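PDB 3RR6: 2-hydroxyhepta-2,4-diene-1,7-dioate isomerase from Mycobacterium abscessus, which is of unproven function but belongs to the fumarylacetoacetate hydrolase family, whose members are metal-binding enzymes, and may act as an isomerase or acetylpyruvate hydrolase. Local coordinates for residues 39-44 / 140-145; 68-73 / 211-216; 90-95 / 164-169; 154-157 / 161-164. All blocks are in the same frame, centred on the assembly; numbering follows the deposited sequence.

The four contacts run across the chain from the N-terminal region to the helices 153-159 and 163-167. Contact 1 lies at one side, where the loop 39-44 meets strand 141-152 of the fumarylacetoacetate hydrolase region; contact 4 lies on the opposite side of the chain's centre, about 33 Å away between centres. Contacts 2 and 3, their centres about 14 Å apart, are joined directly by the antiparallel strands 67-70 and 91-94. Contact 3 shares Arg164 and helix 163-167 with contact 4, about 9 Å away between centres. Contacts 3 and 4 fall wholly between the halves of contact 2, whereas the segments of contact 1 alternate with those of contacts 2 and 3, tying the N-terminal region to the hydrolase region.

Contact 1: residues 39-44 / 140-145. With EDO (1,2-ethanediol), chain G.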
loop_
_atom_site.group_PDB
_atom_site.type_symbol
_atom_site.label_atom_id
_atom_site.label_comp_id
_atom_site.label_asym_id
_atom_site.label_seq_id
_atom_site.Cartn_x
_atom_site.Cartn_y
_atom_site.Cartn_z
ATOM N N HIS A 39 8.278 -19.912 -7.394
ATOM C CA HIS A 39 7.912 -19.868 -5.974
ATOM C C HIS A 39 8.010 -18.465 -5.373
ATOM O O HIS A 39 8.586 -18.287 -4.304
ATOM C CB HIS A 39 8.752 -20.862 -5.166
ATOM C CG HIS A 39 8.940 -22.180 -5.846
ATOM N ND1 HIS A 39 7.882 -22.975 -6.233
ATOM C CD2 HIS A 39 10.065 -22.835 -6.222
ATOM C CE1 HIS A 39 8.350 -24.068 -6.812
ATOM N NE2 HIS A 39 9.670 -24.005 -6.819
ATOM N N PRO A 40 7.414 -17.465 -6.045
ATOM C CA PRO A 40 7.473 -16.095 -5.540
ATOM C C PRO A 40 6.877 -15.910 -4.136
ATOM O O PRO A 40 7.341 -15.039 -3.385
ATOM C CB PRO A 40 6.671 -15.300 -6.578
ATOM C CG PRO A 40 5.772 -16.290 -7.207
ATOM C CD PRO A 40 6.552 -17.572 -7.237
ATOM N N PHE A 41 5.879 -16.722 -3.787
ATOM C CA PHE A 41 5.239 -16.646 -2.470
ATOM C C PHE A 41 5.800 -17.653 -1.468
ATOM O O PHE A 41 5.416 -17.635 -0.295
ATOM C CB PHE A 41 3.717 -16.832 -2.597
ATOM C CG PHE A 41 3.049 -15.778 -3.417
ATOM C CD1 PHE A 41 2.812 -14.521 -2.889
ATOM C CD2 PHE A 41 2.670 -16.022 -4.722
ATOM C CE1 PHE A 41 2.205 -13.535 -3.644
ATOM C CE2 PHE A 41 2.078 -15.035 -5.485
ATOM C CZ PHE A 41 1.839 -13.791 -4.942
ATOM N N GLY A 42 6.714 -18.516 -1.922
ATOM C CA GLY A 42 7.371 -19.486 -1.048
ATOM C C GLY A 42 8.823 -19.126 -0.795
ATOM O O GLY A 42 9.129 -18.021 -0.364
ATOM N N THR A 43 9.724 -20.079 -1.037
ATOM C CA THR A 43 11.161 -19.819 -1.008
ATOM C C THR A 43 11.598 -19.625 -2.454
ATOM O O THR A 43 11.705 -20.605 -3.199
ATOM C CB THR A 43 11.929 -20.995 -0.376
ATOM O OG1 THR A 43 11.453 -21.199 0.963
ATOM C CG2 THR A 43 13.424 -20.708 -0.353
ATOM N N PRO A 44 11.809 -18.364 -2.872
ATOM C CA PRO A 44 12.024 -18.143 -4.301
ATOM C C PRO A 44 13.316 -18.760 -4.814
ATOM O O PRO A 44 14.304 -18.818 -4.086
ATOM C CB PRO A 44 12.090 -16.620 -4.420
ATOM C CG PRO A 44 11.330 -16.118 -3.226
ATOM C CD PRO A 44 11.678 -17.086 -2.145
ATOM N N ASN A 140 0.031 -16.104 6.593
ATOM C CA ASN A 140 -0.659 -15.858 5.324
ATOM C C ASN A 140 -0.225 -14.571 4.637
ATOM O O ASN A 140 -0.753 -14.243 3.571
ATOM C CB ASN A 140 -2.170 -15.819 5.551
ATOM C CG ASN A 140 -2.725 -17.188 5.898
ATOM O OD1 ASN A 140 -2.817 -18.058 5.035
ATOM N ND2 ASN A 140 -3.041 -17.401 7.178
ATOM N N ILE A 141 0.718 -13.855 5.243
ATOM C CA ILE A 141 1.207 -12.576 4.732
ATOM C C ILE A 141 2.575 -12.746 4.083
ATOM O O ILE A 141 3.522 -13.244 4.713
ATOM C CB ILE A 141 1.248 -11.518 5.862
ATOM C CG1 ILE A 141 -0.188 -11.160 6.287
ATOM C CG2 ILE A 141 2.043 -10.273 5.422
ATOM C CD1 ILE A 141 -0.270 -10.328 7.584
ATOM N N LEU A 142 2.679 -12.350 2.815
ATOM C CA LEU A 142 3.970 -12.304 2.126
ATOM C C LEU A 142 4.903 -11.275 2.761
ATOM O O LEU A 142 6.063 -11.572 3.091
ATOM C CB LEU A 142 3.763 -11.985 0.643
ATOM C CG LEU A 142 5.025 -11.797 -0.191
ATOM C CD1 LEU A 142 5.835 -13.089 -0.217
ATOM C CD2 LEU A 142 4.682 -11.353 -1.618
ATOM N N GLY A 143 4.394 -10.061 2.920
ATOM C CA GLY A 143 5.158 -8.974 3.499
ATOM C C GLY A 143 4.404 -7.667 3.391
ATOM O O GLY A 143 3.185 -7.659 3.188
ATOM N N TYR A 144 5.143 -6.570 3.523
ATOM C CA TYR A 144 4.544 -5.236 3.656
ATOM C C TYR A 144 5.145 -4.291 2.645
ATOM O O TYR A 144 6.328 -4.373 2.328
ATOM C CB TYR A 144 4.748 -4.677 5.072
ATOM C CG TYR A 144 4.150 -5.587 6.105
ATOM C CD1 TYR A 144 2.807 -5.504 6.435
ATOM C CD2 TYR A 144 4.903 -6.598 6.679
ATOM C CE1 TYR A 144 2.238 -6.369 7.342
ATOM C CE2 TYR A 144 4.333 -7.481 7.589
ATOM C CZ TYR A 144 3.008 -7.365 7.906
ATOM O OH TYR A 144 2.443 -8.244 8.803
ATOM N N THR A 145 4.305 -3.406 2.134
ATOM C CA THR A 145 4.759 -2.338 1.246
ATOM C C THR A 145 4.042 -1.042 1.634
ATOM O O THR A 145 3.430 -0.961 2.710
ATOM C CB THR A 145 4.610 -2.744 -0.255
ATOM O OG1 THR A 145 5.350 -1.830 -1.083
ATOM C CG2 THR A 145 3.155 -2.796 -0.724
HETATM C C1 EDO G . 4.882 -15.768 4.430
HETATM O O1 EDO G . 4.604 -15.495 5.819
HETATM C C2 EDO G . 3.925 -16.792 3.816
HETATM O O2 EDO G . 2.731 -16.194 3.284
#
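Leu142 and Phe41 carry this small surface contact, in which a type I beta turn, His39 to Gly42, of the N-terminal region rests against the start of strand 141-152 in the fumarylacetoacetate hydrolase region. The turn is closed by Gly42 N donating to His39 O at 3.0 Å, which presents Pro40 and Phe41 at its two central positions. Leu142 points at the turn, its CG anti to the backbone N (chi1 175°), and this sends both methyls across the gap. The Phe41 side chain meets it at about a right angle, and CD2 of Leu142 approaches the ring obliquely. Leu142 stands at a classic beta bulge: it and Gly143 both face Val124 of the neighbouring strand 115-125. On the opposite side of strand 141-152, Ile141 packs on Val210 and Val214 of helix 210-220. The side chains meet through carbon atoms alone, one methyl also resting on a backbone carbonyl, and this contact buries only 113 Å² in all. Its nearest approaches are Phe41 CE1 to Leu142 CD2 at 3.9 Å and, beside it, the other methyl, Leu142 CD1, at 4.0 Å from the carbonyl oxygen Pro40 O.

Contact 2: residues 68-73 / 211-216; sequences VAMGKN and GAIVEW
The amide nitrogen ND2 of Asn73 is met from two quarters: it is hydrogen-bonded to Thr231 O, and the methyl CD1 of Ile213 lies 3.6 Å from this ND2. The other end of the amide is held as well, since OD1 accepts from His208 N, and these two bonds fix the rotation of the group about its last torsion. With CG anti to the backbone N (chi1 -159°), the amide reaches from the loop after strand 67-70 toward helix 210-220. Ile213, on the face of the helix turned to the strand, fills the angle between Asn73 and Met70. Its CG1, CG2 and CD1 divide the work. Ile213 CG2 sits 4.1 Å from Met70 CG, CD1 touches both Met70 CG and the Asn73 amide, and CG1 faces the sulphur, with Met70 SD 4.1 Å from Ile213 CG1. Met70 is bent at both chi2 (-78°) and chi3 (-68°), which folds its thioether back so that SD and CE run past the isoleucine. Around this pair, Ile91 of the adjacent strand packs on Met70, and Ile229 of strand 228-230 on Ile213. All three residues are buried. The helix is therefore seated on the strands by apolar packing, while the Asn73 amide beside Ile213 has both ends bonded to backbone atoms and need not bond to the helix segment.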
loop_
_atom_site.group_PDB
_atom_site.type_symbol
_atom_site.label_atom_id
_atom_site.label_comp_id
_atom_site.label_asym_id
_atom_site.label_seq_id
_atom_site.Cartn_x
_atom_site.Cartn_y
_atom_site.Cartn_z
ATOM N N VAL A 68 -8.137 -4.197 -0.850
ATOM C CA VAL A 68 -9.109 -3.908 0.192
ATOM C C VAL A 68 -8.463 -2.845 1.065
ATOM O O VAL A 68 -7.243 -2.824 1.221
ATOM C CB VAL A 68 -9.452 -5.181 1.004
ATOM C CG1 VAL A 68 -10.545 -4.898 2.037
ATOM C CG2 VAL A 68 -9.882 -6.309 0.069
ATOM N N ALA A 69 -9.263 -1.923 1.582
ATOM C CA ALA A 69 -8.732 -0.823 2.377
ATOM C C ALA A 69 -9.596 -0.552 3.595
ATOM O O ALA A 69 -10.816 -0.719 3.562
ATOM C CB ALA A 69 -8.604 0.441 1.532
ATOM N N MET A 70 -8.923 -0.172 4.679
ATOM C CA MET A 70 -9.580 0.261 5.908
ATOM C C MET A 70 -9.868 1.755 5.876
ATOM O O MET A 70 -9.055 2.536 5.391
ATOM C CB MET A 70 -8.649 0.004 7.093
ATOM C CG MET A 70 -8.406 -1.460 7.415
ATOM S SD MET A 70 -9.768 -2.231 8.291
ATOM C CE MET A 70 -9.630 -1.350 9.865
ATOM N N GLY A 71 -10.994 2.163 6.442
ATOM C CA GLY A 71 -11.192 3.589 6.736
ATOM C C GLY A 71 -10.342 3.976 7.939
ATOM O O GLY A 71 -10.157 3.173 8.828
ATOM N N LYS A 72 -9.828 5.204 7.955
ATOM C CA LYS A 72 -9.231 5.783 9.168
ATOM C C LYS A 72 -8.273 4.814 9.910
ATOM O O LYS A 72 -7.185 4.550 9.409
ATOM C CB LYS A 72 -10.353 6.325 10.060
ATOM C CG LYS A 72 -11.207 7.381 9.340
ATOM C CD LYS A 72 -12.338 7.908 10.207
ATOM C CE LYS A 72 -13.204 8.889 9.434
ATOM N NZ LYS A 72 -13.880 8.234 8.285
ATOM N N ASN A 73 -8.655 4.322 11.095
ATOM C CA ASN A 73 -7.936 3.243 11.820
ATOM C C ASN A 73 -6.687 3.617 12.630
ATOM O O ASN A 73 -5.922 2.732 13.020
ATOM C CB ASN A 73 -7.596 2.048 10.895
ATOM C CG ASN A 73 -7.343 0.758 11.669
ATOM O OD1 ASN A 73 -8.002 0.498 12.682
ATOM N ND2 ASN A 73 -6.397 -0.058 11.186
ATOM N N GLY A 211 -3.161 -8.147 12.381
ATOM C CA GLY A 211 -3.877 -9.391 12.639
ATOM C C GLY A 211 -5.389 -9.229 12.652
ATOM O O GLY A 211 -6.119 -10.023 12.057
ATOM N N ALA A 212 -5.856 -8.189 13.332
ATOM C CA ALA A 212 -7.277 -7.886 13.438
ATOM C C ALA A 212 -7.872 -7.548 12.073
ATOM O O ALA A 212 -8.994 -7.940 11.763
ATOM C CB ALA A 212 -7.486 -6.727 14.413
ATOM N N ILE A 213 -7.105 -6.825 11.263
ATOM C CA ILE A 213 -7.526 -6.460 9.916
ATOM C C ILE A 213 -7.686 -7.691 9.036
ATOM O O ILE A 213 -8.698 -7.847 8.362
ATOM C CB ILE A 213 -6.533 -5.473 9.272
ATOM C CG1 ILE A 213 -6.556 -4.143 10.015
ATOM C CG2 ILE A 213 -6.866 -5.246 7.779
ATOM C CD1 ILE A 213 -5.410 -3.205 9.628
ATOM N N VAL A 214 -6.680 -8.562 9.042
ATOM C CA VAL A 214 -6.755 -9.805 8.248
ATOM C C VAL A 214 -7.909 -10.677 8.738
ATOM O O VAL A 214 -8.646 -11.257 7.935
ATOM C CB VAL A 214 -5.420 -10.552 8.262
ATOM C CG1 VAL A 214 -5.553 -11.950 7.642
ATOM C CG2 VAL A 214 -4.364 -9.738 7.522
ATOM N N GLU A 215 -8.101 -10.762 10.053
ATOM C CA GLU A 215 -9.241 -11.501 10.593
ATOM C C GLU A 215 -10.587 -10.970 10.081
ATOM O O GLU A 215 -11.448 -11.742 9.640
ATOM C CB GLU A 215 -9.221 -11.510 12.128
ATOM C CG GLU A 215 -10.300 -12.377 12.750
ATOM C CD GLU A 215 -10.231 -12.426 14.255
ATOM O OE1 GLU A 215 -9.237 -12.939 14.795
ATOM O OE2 GLU A 215 -11.191 -11.956 14.906
ATOM N N TRP A 216 -10.759 -9.654 10.114
ATOM C CA TRP A 216 -12.014 -9.052 9.664
ATOM C C TRP A 216 -12.233 -9.269 8.171
ATOM O O TRP A 216 -13.306 -9.735 7.756
ATOM C CB TRP A 216 -12.033 -7.558 9.990
ATOM C CG TRP A 216 -13.310 -6.859 9.659
ATOM C CD1 TRP A 216 -13.604 -6.190 8.499
ATOM C CD2 TRP A 216 -14.464 -6.723 10.500
ATOM N NE1 TRP A 216 -14.871 -5.661 8.568
ATOM C CE2 TRP A 216 -15.418 -5.965 9.787
ATOM C CE3 TRP A 216 -14.780 -7.160 11.791
ATOM C CZ2 TRP A 216 -16.667 -5.643 10.318
ATOM C CZ3 TRP A 216 -16.020 -6.840 12.312
ATOM C CH2 TRP A 216 -16.949 -6.089 11.573
#

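Contact 3: residues 90-95 / 164-169; sequences VIFIKP and RAKGHD. With EDO (1,2-ethanediol), chain E.
Lys94 NZ donates to the carbonyl oxygen Lys166 O at 2.8 Å, the hydrogen bond that ties strand 91-94 to the short, weakly bonded helix 163-167. The donor arrives in the carbonyl plane, on a lone pair, with a C=O...N angle of 131°. Lys94 reaches it by folding its chain at chi3 (76°) and chi4 (82°), which brings the ammonium group to the carbonyl of Lys166. Two residues earlier in the strand, Phe92 lies across the aliphatic part of Lys166 at about a right angle, though the closeness of the two in the model is doubtful. At the other end Pro95 covers the backbone of Gly167, with Pro95 CD 3.7 Å from Gly167 CA. In the next shell, Asp149 on strand 141-152 joins the two lysines: its OD1 forms a salt bridge with Lys94 and its OD2 one with Lys166. Lys94 NZ is also bonded to Phe171 O, and Lys166 NZ to Ser151 OG, with a long, weak ion pair to Glu118. Trp162 meets the ring of Phe92 at a steep angle, while His168 NE2 is hydrogen-bonded to His155 ND1. At the outer surface Arg164 NH1 binds an ethanediol, probably from the crystallisation liquor, with NH1 to O1 at 2.9 Å. Both lysines are buried and converge on the one carboxylate, Asp149, so that strand, helix and Asp149 form one linked polar network, consistent with the conserved acid- and lysine-rich centre of the fumarylacetoacetate hydrolase family.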
loop_
_atom_site.group_PDB
_atom_site.type_symbol
_atom_site.label_atom_id
_atom_site.label_comp_id
_atom_site.label_asym_id
_atom_site.label_seq_id
_atom_site.Cartn_x
_atom_site.Cartn_y
_atom_site.Cartn_z
ATOM N N VAL A 90 -14.370 -0.470 8.949
ATOM C CA VAL A 90 -15.121 -0.106 7.761
ATOM C C VAL A 90 -14.207 -0.364 6.571
ATOM O O VAL A 90 -13.149 0.262 6.468
ATOM C CB VAL A 90 -15.516 1.386 7.783
ATOM C CG1 VAL A 90 -16.164 1.785 6.469
ATOM C CG2 VAL A 90 -16.461 1.669 8.938
ATOM N N ILE A 91 -14.574 -1.305 5.711
ATOM C CA ILE A 91 -13.699 -1.653 4.580
ATOM C C ILE A 91 -14.312 -1.238 3.254
ATOM O O ILE A 91 -15.515 -1.053 3.142
ATOM C CB ILE A 91 -13.349 -3.163 4.551
ATOM C CG1 ILE A 91 -14.602 -4.025 4.344
ATOM C CG2 ILE A 91 -12.627 -3.543 5.845
ATOM C CD1 ILE A 91 -14.315 -5.504 4.074
ATOM N N PHE A 92 -13.450 -1.088 2.258
ATOM C CA PHE A 92 -13.905 -0.842 0.887
ATOM C C PHE A 92 -12.884 -1.420 -0.061
ATOM O O PHE A 92 -11.819 -1.879 0.373
ATOM C CB PHE A 92 -14.115 0.648 0.632
ATOM C CG PHE A 92 -13.026 1.499 1.170
ATOM C CD1 PHE A 92 -13.077 1.945 2.490
ATOM C CD2 PHE A 92 -11.936 1.835 0.387
ATOM C CE1 PHE A 92 -12.071 2.714 3.013
ATOM C CE2 PHE A 92 -10.912 2.619 0.917
ATOM C CZ PHE A 92 -10.985 3.048 2.230
ATOM N N ILE A 93 -13.239 -1.471 -1.339
ATOM C CA ILE A 93 -12.369 -2.050 -2.351
ATOM C C ILE A 93 -11.959 -1.012 -3.375
ATOM O O ILE A 93 -12.778 -0.200 -3.817
ATOM C CB ILE A 93 -13.032 -3.240 -3.059
ATOM C CG1 ILE A 93 -13.097 -4.430 -2.107
ATOM C CG2 ILE A 93 -12.271 -3.632 -4.330
ATOM C CD1 ILE A 93 -14.047 -5.520 -2.551
ATOM N N LYS A 94 -10.684 -1.043 -3.722
ATOM C CA LYS A 94 -10.156 -0.305 -4.858
ATOM C C LYS A 94 -9.869 -1.328 -5.951
ATOM O O LYS A 94 -9.325 -2.390 -5.675
ATOM C CB LYS A 94 -8.898 0.460 -4.465
ATOM C CG LYS A 94 -9.171 1.590 -3.460
ATOM C CD LYS A 94 -7.894 2.143 -2.811
ATOM C CE LYS A 94 -7.085 3.057 -3.700
ATOM N NZ LYS A 94 -7.591 4.486 -3.739
ATOM N N PRO A 95 -10.243 -1.022 -7.200
ATOM C CA PRO A 95 -9.971 -1.980 -8.270
ATOM C C PRO A 95 -8.480 -2.072 -8.565
ATOM O O PRO A 95 -7.755 -1.091 -8.358
ATOM C CB PRO A 95 -10.715 -1.382 -9.457
ATOM C CG PRO A 95 -10.694 0.078 -9.209
ATOM C CD PRO A 95 -10.809 0.234 -7.710
ATOM N N ARG A 164 -16.283 5.129 -6.277
ATOM C CA ARG A 164 -15.816 5.987 -7.374
ATOM C C ARG A 164 -14.668 6.876 -6.917
ATOM O O ARG A 164 -13.632 6.968 -7.586
ATOM C CB ARG A 164 -16.936 6.852 -7.964
ATOM C CG ARG A 164 -16.420 7.943 -8.905
ATOM C CD ARG A 164 -17.516 8.620 -9.688
ATOM N NE ARG A 164 -18.346 9.492 -8.872
ATOM C CZ ARG A 164 -18.605 10.778 -9.119
ATOM N NH1 ARG A 164 -18.062 11.415 -10.150
ATOM N NH2 ARG A 164 -19.424 11.445 -8.306
ATOM N N ALA A 165 -14.855 7.535 -5.772
ATOM C CA ALA A 165 -13.853 8.448 -5.231
ATOM C C ALA A 165 -12.464 7.850 -5.135
ATOM O O ALA A 165 -11.457 8.538 -5.347
ATOM C CB ALA A 165 -14.289 8.926 -3.852
ATOM N N LYS A 166 -12.410 6.569 -4.782
ATOM C CA LYS A 166 -11.147 5.881 -4.537
ATOM C C LYS A 166 -10.719 4.976 -5.679
ATOM O O LYS A 166 -9.651 4.356 -5.611
ATOM C CB LYS A 166 -11.268 5.081 -3.245
ATOM C CG LYS A 166 -11.376 5.980 -2.013
ATOM C CD LYS A 166 -11.628 5.164 -0.799
ATOM C CE LYS A 166 -11.706 6.019 0.449
ATOM N NZ LYS A 166 -10.389 6.579 0.891
ATOM N N GLY A 167 -11.525 4.927 -6.743
ATOM C CA GLY A 167 -11.374 3.910 -7.778
ATOM C C GLY A 167 -10.889 4.367 -9.139
ATOM O O GLY A 167 -10.798 3.558 -10.073
ATOM N N HIS A 168 -10.593 5.655 -9.274
ATOM C CA HIS A 168 -10.056 6.193 -10.517
ATOM C C HIS A 168 -8.709 5.549 -10.849
ATOM O O HIS A 168 -7.928 5.216 -9.957
ATOM C CB HIS A 168 -9.892 7.713 -10.418
ATOM C CG HIS A 168 -11.180 8.446 -10.222
ATOM N ND1 HIS A 168 -12.023 8.765 -11.262
ATOM C CD2 HIS A 168 -11.763 8.932 -9.099
ATOM C CE1 HIS A 168 -13.077 9.405 -10.787
ATOM N NE2 HIS A 168 -12.945 9.520 -9.477
ATOM N N ASP A 169 -8.442 5.334 -12.132
ATOM C CA ASP A 169 -7.125 4.871 -12.541
ATOM C C ASP A 169 -6.065 5.795 -11.903
ATOM O O ASP A 169 -6.258 7.014 -11.820
ATOM C CB ASP A 169 -6.974 4.886 -14.065
ATOM C CG ASP A 169 -7.714 3.756 -14.785
ATOM O OD1 ASP A 169 -8.443 2.947 -14.176
ATOM O OD2 ASP A 169 -7.537 3.685 -16.027
HETATM C C1 EDO E . -16.509 9.929 -13.430
HETATM O O1 EDO E . -16.148 10.602 -12.224
HETATM C C2 EDO E . -17.856 10.435 -13.899
HETATM O O2 EDO E . -17.738 11.806 -14.324
#

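Contact 4: residues 154-157 / 161-164. With EDO (1,2-ethanediol), chain E.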
loop_
_atom_site.group_PDB
_atom_site.type_symbol
_atom_site.label_atom_id
_atom_site.label_comp_id
_atom_site.label_asym_id
_atom_site.label_seq_id
_atom_site.Cartn_x
_atom_site.Cartn_y
_atom_site.Cartn_z
ATOM N N ASP A 154 -14.787 15.133 -3.275
ATOM C CA ASP A 154 -16.037 15.615 -3.861
ATOM C C ASP A 154 -16.914 14.462 -4.337
ATOM O O ASP A 154 -18.139 14.527 -4.262
ATOM C CB ASP A 154 -15.811 16.651 -4.979
ATOM C CG ASP A 154 -14.795 16.221 -6.022
ATOM O OD1 ASP A 154 -13.694 15.754 -5.653
ATOM O OD2 ASP A 154 -15.082 16.409 -7.230
ATOM N N HIS A 155 -16.289 13.387 -4.798
ATOM C CA HIS A 155 -17.052 12.221 -5.225
ATOM C C HIS A 155 -17.629 11.450 -4.048
ATOM O O HIS A 155 -18.728 10.915 -4.156
ATOM C CB HIS A 155 -16.203 11.314 -6.115
ATOM C CG HIS A 155 -15.812 11.963 -7.399
ATOM N ND1 HIS A 155 -14.958 11.372 -8.307
ATOM C CD2 HIS A 155 -16.153 13.165 -7.923
ATOM C CE1 HIS A 155 -14.784 12.190 -9.332
ATOM N NE2 HIS A 155 -15.508 13.282 -9.128
ATOM N N GLN A 156 -16.908 11.411 -2.932
ATOM C CA GLN A 156 -17.425 10.796 -1.703
ATOM C C GLN A 156 -18.696 11.530 -1.254
ATOM O O GLN A 156 -19.687 10.904 -0.878
ATOM C CB GLN A 156 -16.377 10.825 -0.582
ATOM C CG GLN A 156 -15.127 9.993 -0.858
ATOM C CD GLN A 156 -14.127 9.954 0.295
ATOM O OE1 GLN A 156 -13.121 10.648 0.268
ATOM N NE2 GLN A 156 -14.401 9.129 1.304
ATOM N N ARG A 157 -18.667 12.861 -1.299
ATOM C CA ARG A 157 -19.830 13.659 -0.909
ATOM C C ARG A 157 -21.021 13.432 -1.840
ATOM O O ARG A 157 -22.159 13.329 -1.375
ATOM C CB ARG A 157 -19.479 15.145 -0.843
ATOM C CG ARG A 157 -18.544 15.509 0.298
ATOM C CD ARG A 157 -18.524 17.016 0.518
ATOM N NE ARG A 157 -18.018 17.736 -0.651
ATOM C CZ ARG A 157 -16.735 18.017 -0.888
ATOM N NH1 ARG A 157 -15.780 17.644 -0.045
ATOM N NH2 ARG A 157 -16.399 18.679 -1.990
ATOM N N GLN A 161 -21.211 6.310 -1.141
ATOM C CA GLN A 161 -20.246 5.243 -1.321
ATOM C C GLN A 161 -18.919 5.835 -1.786
ATOM O O GLN A 161 -18.892 6.833 -2.513
ATOM C CB GLN A 161 -20.773 4.219 -2.332
ATOM C CG GLN A 161 -21.998 3.459 -1.844
ATOM C CD GLN A 161 -21.763 2.791 -0.502
ATOM O OE1 GLN A 161 -20.953 1.870 -0.387
ATOM N NE2 GLN A 161 -22.463 3.271 0.529
ATOM N N TRP A 162 -17.818 5.236 -1.356
ATOM C CA TRP A 162 -16.498 5.769 -1.681
ATOM C C TRP A 162 -15.852 5.116 -2.887
ATOM O O TRP A 162 -14.737 5.480 -3.233
ATOM C CB TRP A 162 -15.538 5.617 -0.494
ATOM C CG TRP A 162 -16.001 6.272 0.757
ATOM C CD1 TRP A 162 -16.839 7.338 0.864
ATOM C CD2 TRP A 162 -15.648 5.894 2.087
ATOM N NE1 TRP A 162 -17.027 7.654 2.193
ATOM C CE2 TRP A 162 -16.310 6.779 2.961
ATOM C CE3 TRP A 162 -14.843 4.882 2.625
ATOM C CZ2 TRP A 162 -16.194 6.684 4.353
ATOM C CZ3 TRP A 162 -14.723 4.791 4.011
ATOM C CH2 TRP A 162 -15.392 5.692 4.854
ATOM N N THR A 163 -16.534 4.164 -3.532
ATOM C CA THR A 163 -15.918 3.385 -4.610
ATOM C C THR A 163 -15.432 4.252 -5.761
ATOM O O THR A 163 -14.289 4.118 -6.182
ATOM C CB THR A 163 -16.847 2.304 -5.170
ATOM O OG1 THR A 163 -17.167 1.369 -4.131
ATOM C CG2 THR A 163 -16.167 1.544 -6.315
ATOM N N ARG A 164 -16.283 5.129 -6.277
ATOM C CA ARG A 164 -15.816 5.987 -7.374
ATOM C C ARG A 164 -14.668 6.876 -6.917
ATOM O O ARG A 164 -13.632 6.968 -7.586
ATOM C CB ARG A 164 -16.936 6.852 -7.964
ATOM C CG ARG A 164 -16.420 7.943 -8.905
ATOM C CD ARG A 164 -17.516 8.620 -9.688
ATOM N NE ARG A 164 -18.346 9.492 -8.872
ATOM C CZ ARG A 164 -18.605 10.778 -9.119
ATOM N NH1 ARG A 164 -18.062 11.415 -10.150
ATOM N NH2 ARG A 164 -19.424 11.445 -8.306
HETATM C C1 EDO E . -16.509 9.929 -13.430
HETATM O O1 EDO E . -16.148 10.602 -12.224
HETATM C C2 EDO E . -17.856 10.435 -13.899
HETATM O O2 EDO E . -17.738 11.806 -14.324
HETATM O O HOH W 1 -19.421 9.541 2.235
#
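With CG anti to its carbonyl carbon, His155 has its ring beside the backbone N and turned to Arg164, whose chain bends at chi3 (72°) to bring its guanidinium flat against that ring. The two planes are only 11° apart and their centres 3.6 Å apart, a nearly parallel stack in which NH1 lies over the middle of the imidazole. The guanidinium is also held at its rim, because NH2 makes a salt bridge with Asp159, and the ring is held by His155 NE2 bonding to Ser111 O. The next residue, Gln156, reaches Trp162 with its chain extended beyond CG. Gln156 NE2 lies over one face of the indole, toward the rim, 3.1 Å from Trp162 CD1, and the amide is almost perpendicular to the ring (87°); its equal closeness to the donor Trp162 NE1 is not a hydrogen bond. A water accepts from Trp162 NE1 at 3.0 Å and donates weakly to Gln156 O. These paired contacts close the short turn between helix 153-159 and helix 163-167, which follow each other directly. Ala165 of the second helix fits against both His155 and Gln156, and Trp162 leans on Val90, just before strand 91-94.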